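Local coordinates for protein cytokinin riboside 5'-monophosphate phosphoribohydrolase (PDB 5ZI9) that belongs to the SLOG clan of proteins with a Rossmann-like parallel sheet and is probably an enzyme, at residues R11-Q16 / G26-S31; G66-L71 / T129-G134; E70-I75 / G104-T109; R197-L202 / A244-E249. One frame throughout, in Å; residues are numbered along the deposited sequence.

Interaction 1 of 4, residues R11-Q16 / G26-S31; sequences RPPEEQ and GQVQES
V28 sets its two methyl groups into the bend of the chain at P13-Q16, and the side chain of Q16 reaches out beside it to bond the next backbone amide. The first shell is small. CG1 of V28 lies 3.5 Å from OE1 of Q16 and 3.7 Å from the carbonyl O of P13, while CG2 of V28 faces the backbone at E14 and E15. The ring of P13 adds a loose apolar contact, its CD 4.4 Å from V28 CG1. A branched aliphatic side chain suits this place because it can fill a backbone bend without needing a polar partner. The single hydrogen bond runs from Q29 N to Q16 OE1 at 3.2 Å; the donor is tilted 24° from the carbonyl plane of the amide. Q16 can reach that far because its chain is extended beyond CG (chi2 -179°), crossing V28 at about a right angle.

The setting is a two-stranded antiparallel hairpin, strands 15-18 and 21-24, whose following loop folds back beside its first strand. Backbone bonds of Q16 with R23 and of E14 with R25 fix the strand that carries the glutamine, and R23 also packs against V28 and Q29. E15 points away from the loop, and its carboxylate makes salt bridges to R17 and R24 along the hairpin. Farther out, P138 of a second subunit packs on P13, and E140 of that subunit accepts a hydrogen bond from E14 N.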
loop_
_atom_site.group_PDB
_atom_site.type_symbol
_atom_site.label_atom_id
_atom_site.label_comp_id
_atom_site.label_asym_id
_atom_site.label_seq_id
_atom_site.Cartn_x
_atom_site.Cartn_y
_atom_site.Cartn_z
ATOM N N ARG B 11 -21.781 -9.746 -30.175
ATOM C CA ARG B 11 -21.115 -8.473 -29.937
ATOM C C ARG B 11 -20.309 -8.475 -28.669
ATOM O O ARG B 11 -19.591 -7.534 -28.434
ATOM C CB ARG B 11 -22.088 -7.303 -29.924
ATOM C CG ARG B 11 -22.089 -6.473 -31.178
ATOM C CD ARG B 11 -23.315 -5.593 -31.188
ATOM N NE ARG B 11 -22.969 -4.191 -30.982
ATOM C CZ ARG B 11 -23.293 -3.460 -29.922
ATOM N NH1 ARG B 11 -22.915 -2.190 -29.865
ATOM N NH2 ARG B 11 -23.984 -3.981 -28.925
ATOM N N PRO B 12 -20.442 -9.497 -27.825
ATOM C CA PRO B 12 -19.554 -9.591 -26.667
ATOM C C PRO B 12 -18.202 -9.797 -27.304
ATOM O O PRO B 12 -18.035 -10.667 -28.137
ATOM C CB PRO B 12 -20.009 -10.850 -25.953
ATOM C CG PRO B 12 -21.231 -11.301 -26.635
ATOM C CD PRO B 12 -21.667 -10.271 -27.608
ATOM N N PRO B 13 -17.259 -8.973 -26.920
ATOM C CA PRO B 13 -15.917 -8.931 -27.479
ATOM C C PRO B 13 -15.140 -10.198 -27.761
ATOM O O PRO B 13 -15.246 -11.210 -27.119
ATOM C CB PRO B 13 -15.162 -8.116 -26.449
ATOM C CG PRO B 13 -16.170 -7.580 -25.514
ATOM C CD PRO B 13 -17.277 -8.536 -25.534
ATOM N N GLU B 14 -14.299 -10.094 -28.763
ATOM C CA GLU B 14 -13.424 -11.167 -29.101
ATOM C C GLU B 14 -12.068 -10.860 -28.541
ATOM O O GLU B 14 -11.271 -11.728 -28.395
ATOM C CB GLU B 14 -13.379 -11.395 -30.579
ATOM C CG GLU B 14 -13.948 -12.743 -30.946
ATOM C CD GLU B 14 -14.602 -12.741 -32.291
ATOM O OE1 GLU B 14 -14.414 -13.710 -33.040
ATOM O OE2 GLU B 14 -15.309 -11.768 -32.594
ATOM N N GLU B 15 -11.827 -9.604 -28.234
ATOM C CA GLU B 15 -10.580 -9.160 -27.636
ATOM C C GLU B 15 -10.860 -8.061 -26.622
ATOM O O GLU B 15 -11.590 -7.142 -26.940
ATOM C CB GLU B 15 -9.667 -8.615 -28.712
ATOM C CG GLU B 15 -8.228 -8.915 -28.409
ATOM C CD GLU B 15 -7.286 -8.149 -29.261
ATOM O OE1 GLU B 15 -7.341 -6.920 -29.148
ATOM O OE2 GLU B 15 -6.500 -8.763 -30.019
ATOM N N GLN B 16 -10.328 -8.157 -25.408
ATOM C CA GLN B 16 -10.512 -7.117 -24.382
ATOM C C GLN B 16 -9.136 -6.640 -23.978
ATOM O O GLN B 16 -8.257 -7.461 -23.688
ATOM C CB GLN B 16 -11.254 -7.632 -23.134
ATOM C CG GLN B 16 -12.781 -7.610 -23.187
ATOM C CD GLN B 16 -13.461 -8.114 -21.887
ATOM O OE1 GLN B 16 -13.205 -9.256 -21.406
ATOM N NE2 GLN B 16 -14.349 -7.259 -21.311
ATOM N N GLY B 26 -12.129 -17.380 -25.538
ATOM C CA GLY B 26 -12.726 -17.942 -24.350
ATOM C C GLY B 26 -12.307 -17.294 -23.051
ATOM O O GLY B 26 -12.999 -17.414 -22.062
ATOM N N GLN B 27 -11.174 -16.610 -23.048
ATOM C CA GLN B 27 -10.691 -15.985 -21.860
ATOM C C GLN B 27 -11.288 -14.567 -21.613
ATOM O O GLN B 27 -11.112 -13.977 -20.547
ATOM C CB GLN B 27 -9.170 -15.991 -21.925
ATOM C CG GLN B 27 -8.545 -16.002 -20.555
ATOM C CD GLN B 27 -8.487 -17.359 -19.902
ATOM O OE1 GLN B 27 -8.532 -18.384 -20.574
ATOM N NE2 GLN B 27 -8.379 -17.366 -18.566
ATOM N N VAL B 28 -12.013 -14.022 -22.574
ATOM C CA VAL B 28 -12.847 -12.817 -22.345
ATOM C C VAL B 28 -13.919 -13.062 -21.273
ATOM O O VAL B 28 -14.523 -14.115 -21.213
ATOM C CB VAL B 28 -13.497 -12.366 -23.670
ATOM C CG1 VAL B 28 -14.790 -11.560 -23.490
ATOM C CG2 VAL B 28 -12.481 -11.587 -24.510
ATOM N N GLN B 29 -14.172 -12.098 -20.407
ATOM C CA GLN B 29 -15.164 -12.329 -19.365
ATOM C C GLN B 29 -16.542 -11.921 -19.804
ATOM O O GLN B 29 -16.691 -11.053 -20.648
ATOM C CB GLN B 29 -14.770 -11.592 -18.110
ATOM C CG GLN B 29 -13.594 -12.246 -17.410
ATOM C CD GLN B 29 -13.007 -11.345 -16.353
ATOM O OE1 GLN B 29 -12.644 -10.176 -16.620
ATOM N NE2 GLN B 29 -12.919 -11.868 -15.133
ATOM N N GLU B 30 -17.546 -12.515 -19.169
ATOM C CA GLU B 30 -18.962 -12.275 -19.525
ATOM C C GLU B 30 -19.565 -11.079 -18.802
ATOM O O GLU B 30 -20.559 -10.529 -19.241
ATOM C CB GLU B 30 -19.842 -13.513 -19.314
ATOM C CG GLU B 30 -19.169 -14.738 -18.657
ATOM C CD GLU B 30 -19.950 -16.037 -18.886
ATOM O OE1 GLU B 30 -20.104 -16.431 -20.075
ATOM O OE2 GLU B 30 -20.405 -16.659 -17.894
ATOM N N SER B 31 -18.961 -10.670 -17.695
ATOM C CA SER B 31 -19.375 -9.472 -16.974
ATOM C C SER B 31 -18.260 -8.474 -17.030
ATOM O O SER B 31 -17.090 -8.848 -17.239
ATOM C CB SER B 31 -19.674 -9.785 -15.507
ATOM O OG SER B 31 -18.546 -10.364 -14.856
#

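Interaction 2 of 4, residues G66-L71 / T129-G134; sequences GTLAEL and TSVGLG. With EDO (1,2-ethanediol), chain M.
L68 and L71 lower their methyl groups onto V131 and L133, where the chain leaving helix 50-67 covers a strand of the parallel sheet in this Rossmann-like fold. The two leucines stand at the ends of a type I beta turn, L68 to L71, and it is this turn that presents both of them to strand 130-135.

The fit is one of forked ends against forked ends. L68 spreads over two strand residues: its CD2 meets CG1 of V131 at 4.1 Å, and its CD1 meets CD2 of L133 at the same 4.1 Å. V131 is likewise shared, because its two methyls diverge. CG1, anti to the backbone N (chi1 -167°), goes to L68, and CG2 turns to CD2 of L71 at 3.8 Å. The valine thus forms a bump between the two leucines, while the end of L68 occupies the hollow between V131 and L133. Valine and leucine lie two apart on the strand, hence on the same face, with S130 directed away and bonded to N120 and Y146 O.

Branched apolar residues suit this buried place, where no hydrogen bond crosses between the segments and shape does the work. I108 of the neighbouring strand packs beside L71, V131 and L133, and Y166 also touches both L68 and L71. T129, just before the strand, has its backbone N bonded to O1 of a 1,2-ethanediol, probably from the crystallisation liquor, at 2.9 Å. Its OG1 meets the same leucine methyl as the valine, 4.1 Å from CD2 of L71.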
loop_
_atom_site.group_PDB
_atom_site.type_symbol
_atom_site.label_atom_id
_atom_site.label_comp_id
_atom_site.label_asym_id
_atom_site.label_seq_id
_atom_site.Cartn_x
_atom_site.Cartn_y
_atom_site.Cartn_z
ATOM N N GLY B 66 -1.104 14.265 6.603
ATOM C CA GLY B 66 -1.744 15.117 5.654
ATOM C C GLY B 66 -2.265 16.316 6.390
ATOM O O GLY B 66 -2.052 17.426 5.911
ATOM N N THR B 67 -2.922 16.125 7.540
ATOM C CA THR B 67 -3.512 17.266 8.186
ATOM C C THR B 67 -2.483 18.053 8.983
ATOM O O THR B 67 -2.734 19.189 9.284
ATOM C CB THR B 67 -4.789 16.972 9.042
ATOM O OG1 THR B 67 -4.434 16.678 10.376
ATOM C CG2 THR B 67 -5.719 15.861 8.458
ATOM N N LEU B 68 -1.338 17.470 9.316
ATOM C CA LEU B 68 -0.298 18.180 10.048
ATOM C C LEU B 68 0.866 18.564 9.131
ATOM O O LEU B 68 1.936 18.882 9.603
ATOM C CB LEU B 68 0.181 17.324 11.212
ATOM C CG LEU B 68 -0.929 16.951 12.214
ATOM C CD1 LEU B 68 -0.444 15.887 13.186
ATOM C CD2 LEU B 68 -1.438 18.143 12.997
ATOM N N ALA B 69 0.629 18.616 7.825
ATOM C CA ALA B 69 1.710 18.818 6.860
ATOM C C ALA B 69 2.397 20.163 6.927
ATOM O O ALA B 69 3.561 20.244 6.596
ATOM C CB ALA B 69 1.223 18.587 5.444
ATOM N N GLU B 70 1.676 21.204 7.328
ATOM C CA GLU B 70 2.215 22.555 7.324
ATOM C C GLU B 70 2.254 23.098 8.735
ATOM O O GLU B 70 2.189 24.291 8.959
ATOM C CB GLU B 70 1.404 23.443 6.340
ATOM C CG GLU B 70 2.165 23.793 5.046
ATOM C CD GLU B 70 1.391 23.482 3.774
ATOM O OE1 GLU B 70 0.155 23.701 3.775
ATOM O OE2 GLU B 70 2.016 23.006 2.782
ATOM N N LEU B 71 2.383 22.216 9.708
ATOM C CA LEU B 71 2.568 22.660 11.081
ATOM C C LEU B 71 3.901 23.335 11.178
ATOM O O LEU B 71 4.857 22.819 10.628
ATOM C CB LEU B 71 2.602 21.489 12.061
ATOM C CG LEU B 71 1.400 21.221 12.951
ATOM C CD1 LEU B 71 1.876 20.544 14.228
ATOM C CD2 LEU B 71 0.592 22.460 13.296
ATOM N N THR B 129 -0.960 29.016 16.791
ATOM C CA THR B 129 -1.595 27.797 16.289
ATOM C C THR B 129 -1.764 26.763 17.424
ATOM O O THR B 129 -0.793 26.357 18.070
ATOM C CB THR B 129 -0.937 27.222 15.016
ATOM O OG1 THR B 129 -0.626 25.854 15.221
ATOM C CG2 THR B 129 0.296 27.917 14.624
ATOM N N SER B 130 -3.021 26.372 17.658
ATOM C CA SER B 130 -3.437 25.521 18.792
ATOM C C SER B 130 -3.902 24.146 18.292
ATOM O O SER B 130 -4.917 24.049 17.640
ATOM C CB SER B 130 -4.575 26.177 19.521
ATOM O OG SER B 130 -5.047 25.384 20.577
ATOM N N VAL B 131 -3.123 23.096 18.574
ATOM C CA VAL B 131 -3.383 21.730 18.063
ATOM C C VAL B 131 -3.923 20.803 19.171
ATOM O O VAL B 131 -3.463 20.790 20.331
ATOM C CB VAL B 131 -2.150 21.108 17.357
ATOM C CG1 VAL B 131 -2.513 19.847 16.551
ATOM C CG2 VAL B 131 -1.516 22.101 16.416
ATOM N N GLY B 132 -4.950 20.059 18.787
ATOM C CA GLY B 132 -5.566 19.050 19.668
ATOM C C GLY B 132 -5.648 17.703 18.974
ATOM O O GLY B 132 -6.435 17.542 18.059
ATOM N N LEU B 133 -4.805 16.766 19.405
ATOM C CA LEU B 133 -4.772 15.403 18.866
ATOM C C LEU B 133 -5.555 14.537 19.812
ATOM O O LEU B 133 -5.030 14.117 20.824
ATOM C CB LEU B 133 -3.329 14.881 18.759
ATOM C CG LEU B 133 -2.292 15.767 18.044
ATOM C CD1 LEU B 133 -0.978 15.050 17.977
ATOM C CD2 LEU B 133 -2.693 16.180 16.636
ATOM N N GLY B 134 -6.822 14.303 19.502
ATOM C CA GLY B 134 -7.702 13.515 20.366
ATOM C C GLY B 134 -7.533 12.012 20.250
ATOM O O GLY B 134 -6.843 11.506 19.363
HETATM C C1 EDO M . 2.951 29.305 16.638
HETATM O O1 EDO M . 1.818 29.440 17.547
HETATM C C2 EDO M . 3.075 30.467 15.671
HETATM O O2 EDO M . 2.151 30.186 14.585
#

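Interaction 3 of 4, residues E70-I75 / G104-T109; sequences ELPPAI and GFAVIT. With EDO (1,2-ethanediol), chain M.
P73 O accepts the shortest polar bond of the contact, from A106 N at 2.7 Å, with the donor in the carbonyl plane. The same oxygen receives a CA-H...O contact from F105. Two more bonds continue the ladder: I75 N donates to A106 O, and I75 O accepts from I108 N, each at 3.0 Å. Proline suits position 73 because in this pairing its carbonyl, not an N-H, makes the hydrogen bond, and its ring can pack against F105.

A74 and A106 pair closely, their CA atoms 4.2 Å apart, as small methyl side chains permit; CB meets CB at 3.7 Å. Next to them I108 CD1 comes within 3.5 Å of A74 CB and also reaches CD1 of L71. P72 CG rests against A106 CB.

I75 and F105 pack away from these alanines. CG1 of I75 lies over one face of the ring, 3.9 Å from its centroid, in a CH-pi contact. With chi1 -68° this branch sits beside the isoleucine's own backbone N, which turns it to the phenylalanine. The P73 oxygen is at the ring's edge. G104 ends helix 88-102 in a Schellman motif, and its positive phi (97°) suits glycine. Strand 74-78, helix 88-102 and strand 106-109 thus form a beta-alpha-beta unit, the repeating element of a Rossmann-like parallel sheet.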
loop_
_atom_site.group_PDB
_atom_site.type_symbol
_atom_site.label_atom_id
_atom_site.label_comp_id
_atom_site.label_asym_id
_atom_site.label_seq_id
_atom_site.Cartn_x
_atom_site.Cartn_y
_atom_site.Cartn_z
ATOM N N GLU B 70 1.676 21.204 7.328
ATOM C CA GLU B 70 2.215 22.555 7.324
ATOM C C GLU B 70 2.254 23.098 8.735
ATOM O O GLU B 70 2.189 24.291 8.959
ATOM C CB GLU B 70 1.404 23.443 6.340
ATOM C CG GLU B 70 2.165 23.793 5.046
ATOM C CD GLU B 70 1.391 23.482 3.774
ATOM O OE1 GLU B 70 0.155 23.701 3.775
ATOM O OE2 GLU B 70 2.016 23.006 2.782
ATOM N N LEU B 71 2.383 22.216 9.708
ATOM C CA LEU B 71 2.568 22.660 11.081
ATOM C C LEU B 71 3.901 23.335 11.178
ATOM O O LEU B 71 4.857 22.819 10.628
ATOM C CB LEU B 71 2.602 21.489 12.061
ATOM C CG LEU B 71 1.400 21.221 12.951
ATOM C CD1 LEU B 71 1.876 20.544 14.228
ATOM C CD2 LEU B 71 0.592 22.460 13.296
ATOM N N PRO B 72 3.983 24.481 11.875
ATOM C CA PRO B 72 5.300 25.053 12.205
ATOM C C PRO B 72 5.902 24.339 13.404
ATOM O O PRO B 72 5.269 23.454 13.945
ATOM C CB PRO B 72 4.958 26.503 12.558
ATOM C CG PRO B 72 3.599 26.411 13.140
ATOM C CD PRO B 72 2.892 25.375 12.304
ATOM N N PRO B 73 7.114 24.707 13.822
ATOM C CA PRO B 73 7.748 24.174 15.015
ATOM C C PRO B 73 6.829 24.177 16.221
ATOM O O PRO B 73 6.179 25.200 16.467
ATOM C CB PRO B 73 8.872 25.164 15.242
ATOM C CG PRO B 73 9.287 25.551 13.875
ATOM C CD PRO B 73 8.097 25.389 12.966
ATOM N N ALA B 74 6.755 23.059 16.955
ATOM C CA ALA B 74 5.796 22.954 18.058
ATOM C C ALA B 74 6.381 22.371 19.295
ATOM O O ALA B 74 7.449 21.787 19.253
ATOM C CB ALA B 74 4.609 22.114 17.643
ATOM N N ILE B 75 5.661 22.555 20.394
ATOM C CA ILE B 75 5.943 21.899 21.666
ATOM C C ILE B 75 4.687 21.133 22.081
ATOM O O ILE B 75 3.595 21.637 21.941
ATOM C CB ILE B 75 6.314 22.930 22.749
ATOM C CG1 ILE B 75 7.662 23.579 22.428
ATOM C CG2 ILE B 75 6.287 22.325 24.151
ATOM C CD1 ILE B 75 8.848 22.647 22.402
ATOM N N GLY B 104 7.545 31.460 19.441
ATOM C CA GLY B 104 7.556 30.954 18.077
ATOM C C GLY B 104 7.080 29.518 17.873
ATOM O O GLY B 104 7.154 29.000 16.757
ATOM N N PHE B 105 6.563 28.877 18.918
ATOM C CA PHE B 105 6.102 27.493 18.804
ATOM C C PHE B 105 4.606 27.350 18.615
ATOM O O PHE B 105 3.819 28.140 19.148
ATOM C CB PHE B 105 6.475 26.697 20.059
ATOM C CG PHE B 105 7.952 26.550 20.261
ATOM C CD1 PHE B 105 8.703 25.756 19.407
ATOM C CD2 PHE B 105 8.594 27.214 21.298
ATOM C CE1 PHE B 105 10.070 25.618 19.588
ATOM C CE2 PHE B 105 9.960 27.090 21.474
ATOM C CZ PHE B 105 10.705 26.284 20.620
ATOM N N ALA B 106 4.202 26.297 17.908
ATOM C CA ALA B 106 2.807 25.849 17.977
ATOM C C ALA B 106 2.562 25.055 19.265
ATOM O O ALA B 106 3.486 24.503 19.850
ATOM C CB ALA B 106 2.463 25.029 16.757
ATOM N N VAL B 107 1.329 24.988 19.719
ATOM C CA VAL B 107 1.087 24.182 20.892
ATOM C C VAL B 107 0.267 22.953 20.556
ATOM O O VAL B 107 -0.834 23.079 20.044
ATOM C CB VAL B 107 0.418 24.993 21.985
ATOM C CG1 VAL B 107 0.141 24.120 23.219
ATOM C CG2 VAL B 107 1.325 26.163 22.335
ATOM N N ILE B 108 0.816 21.775 20.867
ATOM C CA ILE B 108 0.141 20.495 20.626
ATOM C C ILE B 108 -0.310 19.887 21.934
ATOM O O ILE B 108 0.466 19.788 22.846
ATOM C CB ILE B 108 1.051 19.488 19.886
ATOM C CG1 ILE B 108 1.448 20.004 18.497
ATOM C CG2 ILE B 108 0.308 18.167 19.687
ATOM C CD1 ILE B 108 2.596 19.244 17.886
ATOM N N THR B 109 -1.571 19.492 22.027
ATOM C CA THR B 109 -2.021 18.744 23.207
ATOM C C THR B 109 -2.877 17.521 22.884
ATOM O O THR B 109 -3.183 17.215 21.740
ATOM C CB THR B 109 -2.826 19.613 24.184
ATOM O OG1 THR B 109 -4.146 19.766 23.672
ATOM C CG2 THR B 109 -2.154 20.946 24.400
HETATM C C1 EDO M . 2.951 29.305 16.638
HETATM O O1 EDO M . 1.818 29.440 17.547
HETATM C C2 EDO M . 3.075 30.467 15.671
HETATM O O2 EDO M . 2.151 30.186 14.585
#

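Interaction 4 of 4, residues R197-L202 / A244-E249; sequences RFPIVL and ALVSKE
Chi1 of V201 (175°) sets CG2 beside the backbone N, and in V246 (chi1 153°) CG2 takes the corresponding place. From there the two methyls meet at 3.7 Å, joining strand 200-203 to the last helix, 239-249. CG2 of V201 also approaches CB of L245, at 4.2 Å, so it lies against two successive helix residues.

Two residues earlier, P199 presses its ring onto the next turn of the helix. Its CB is 3.7 Å from CB of E249 and 4.1 Å from CG2 of V246, and its CG lies 3.8 Å from V246 O. Proline suits the entry to the strand: compact and apolar, it fits against the helix, while its carbonyl can still take part in the sheet through a backbone bond with F170. E249 offers its aliphatic part to the ring, the two side chains sliding past each other in opposite directions. OE1 of E249 is bonded to H234 on the neighbouring strand.

On the reverse side of the strand, I200 packs on helix 177-191, so helices cover both faces. No hydrogen bond crosses between 197-202 and 244-249, so the contact rests mainly on van der Waals packing, while the carboxylate of E249 finds its hydrogen-bond partner in H234.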
loop_
_atom_site.group_PDB
_atom_site.type_symbol
_atom_site.label_atom_id
_atom_site.label_comp_id
_atom_site.label_asym_id
_atom_site.label_seq_id
_atom_site.Cartn_x
_atom_site.Cartn_y
_atom_site.Cartn_z
ATOM N N ARG B 197 18.258 16.639 21.275
ATOM C CA ARG B 197 17.902 18.069 21.406
ATOM C C ARG B 197 16.418 18.266 21.661
ATOM O O ARG B 197 15.733 19.037 20.975
ATOM C CB ARG B 197 18.340 18.847 20.165
ATOM C CG ARG B 197 19.850 19.014 20.067
ATOM C CD ARG B 197 20.416 18.626 18.705
ATOM N NE ARG B 197 21.268 19.680 18.136
ATOM C CZ ARG B 197 21.182 20.181 16.892
ATOM N NH1 ARG B 197 20.286 19.732 15.995
ATOM N NH2 ARG B 197 22.029 21.146 16.531
ATOM N N PHE B 198 15.946 17.541 22.664
ATOM C CA PHE B 198 14.534 17.395 22.944
ATOM C C PHE B 198 14.313 17.675 24.414
ATOM O O PHE B 198 14.285 16.766 25.243
ATOM C CB PHE B 198 14.069 16.010 22.569
ATOM C CG PHE B 198 12.582 15.897 22.356
ATOM C CD1 PHE B 198 12.046 16.138 21.099
ATOM C CD2 PHE B 198 11.731 15.516 23.407
ATOM C CE1 PHE B 198 10.689 16.039 20.911
ATOM C CE2 PHE B 198 10.375 15.395 23.218
ATOM C CZ PHE B 198 9.855 15.655 21.973
ATOM N N PRO B 199 14.180 18.970 24.746
ATOM C CA PRO B 199 13.963 19.407 26.094
ATOM C C PRO B 199 12.684 18.893 26.662
ATOM O O PRO B 199 11.629 18.964 25.999
ATOM C CB PRO B 199 13.847 20.922 25.960
ATOM C CG PRO B 199 13.515 21.184 24.547
ATOM C CD PRO B 199 14.255 20.117 23.817
ATOM N N ILE B 200 12.779 18.410 27.892
ATOM C CA ILE B 200 11.637 17.918 28.641
ATOM C C ILE B 200 11.581 18.714 29.935
ATOM O O ILE B 200 12.508 18.665 30.704
ATOM C CB ILE B 200 11.817 16.429 28.951
ATOM C CG1 ILE B 200 11.861 15.621 27.667
ATOM C CG2 ILE B 200 10.678 15.889 29.785
ATOM C CD1 ILE B 200 12.421 14.228 27.885
ATOM N N VAL B 201 10.481 19.407 30.189
ATOM C CA VAL B 201 10.346 20.250 31.363
ATOM C C VAL B 201 9.129 19.837 32.172
ATOM O O VAL B 201 8.035 19.814 31.652
ATOM C CB VAL B 201 10.139 21.734 30.902
ATOM C CG1 VAL B 201 9.867 22.664 32.091
ATOM C CG2 VAL B 201 11.312 22.221 30.026
ATOM N N LEU B 202 9.282 19.590 33.463
ATOM C CA LEU B 202 8.120 19.323 34.327
ATOM C C LEU B 202 7.740 20.580 35.091
ATOM O O LEU B 202 8.586 21.248 35.597
ATOM C CB LEU B 202 8.401 18.210 35.331
ATOM C CG LEU B 202 9.267 16.990 34.971
ATOM C CD1 LEU B 202 8.977 15.866 35.944
ATOM C CD2 LEU B 202 9.056 16.468 33.565
ATOM N N ALA B 244 11.745 29.416 28.527
ATOM C CA ALA B 244 13.099 29.763 28.124
ATOM C C ALA B 244 13.941 28.505 27.874
ATOM O O ALA B 244 14.708 28.419 26.879
ATOM C CB ALA B 244 13.735 30.618 29.203
ATOM N N LEU B 245 13.799 27.549 28.801
ATOM C CA LEU B 245 14.484 26.261 28.701
ATOM C C LEU B 245 14.213 25.572 27.387
ATOM O O LEU B 245 15.148 25.099 26.743
ATOM C CB LEU B 245 14.074 25.321 29.824
ATOM C CG LEU B 245 14.701 25.672 31.183
ATOM C CD1 LEU B 245 13.910 25.086 32.348
ATOM C CD2 LEU B 245 16.151 25.216 31.215
ATOM N N VAL B 246 12.940 25.548 27.000
ATOM C CA VAL B 246 12.522 24.875 25.798
ATOM C C VAL B 246 13.065 25.583 24.556
ATOM O O VAL B 246 13.532 24.902 23.648
ATOM C CB VAL B 246 10.996 24.696 25.783
ATOM C CG1 VAL B 246 10.466 24.633 24.377
ATOM C CG2 VAL B 246 10.612 23.446 26.562
ATOM N N SER B 247 13.020 26.922 24.509
ATOM C CA SER B 247 13.489 27.677 23.319
ATOM C C SER B 247 15.004 27.609 23.188
ATOM O O SER B 247 15.527 27.547 22.062
ATOM C CB SER B 247 13.047 29.144 23.328
ATOM O OG SER B 247 11.949 29.331 24.194
ATOM N N LYS B 248 15.698 27.613 24.326
ATOM C CA LYS B 248 17.145 27.409 24.325
ATOM C C LYS B 248 17.501 26.045 23.685
ATOM O O LYS B 248 18.122 26.001 22.621
ATOM C CB LYS B 248 17.718 27.550 25.747
ATOM C CG LYS B 248 19.128 28.130 25.827
ATOM C CD LYS B 248 20.191 27.203 26.453
ATOM C CE LYS B 248 21.274 28.041 27.164
ATOM N NZ LYS B 248 22.299 27.258 27.908
ATOM N N GLU B 249 17.018 24.962 24.290
ATOM C CA GLU B 249 17.325 23.574 23.859
ATOM C C GLU B 249 16.690 23.036 22.523
ATOM O O GLU B 249 17.332 22.214 21.860
ATOM C CB GLU B 249 17.026 22.590 25.014
ATOM C CG GLU B 249 18.172 22.337 25.988
ATOM C CD GLU B 249 17.696 21.959 27.398
ATOM O OE1 GLU B 249 17.288 20.792 27.626
ATOM O OE2 GLU B 249 17.749 22.824 28.306
#

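How the interactions relate
Interaction 1 comes first along the chain and stands apart, its centre about 52 Å from that of the chain and about 50 Å from that of interaction 2, in an N-terminal hairpin reaching a second subunit. The other three all reach one parallel sheet. Interactions 2 and 3 start from the same piece of chain, sharing E70 and L71, with centres about 8 Å apart; their strands 130-135 and 106-109 are neighbours, joined by V131 N to V107 O. Interaction 4, last in sequence, touches interaction 3 where V246 of helix 239-249 meets I75 and F105. The protein thus combines a compact Rossmann-like body with a distant arm that contacts another subunit.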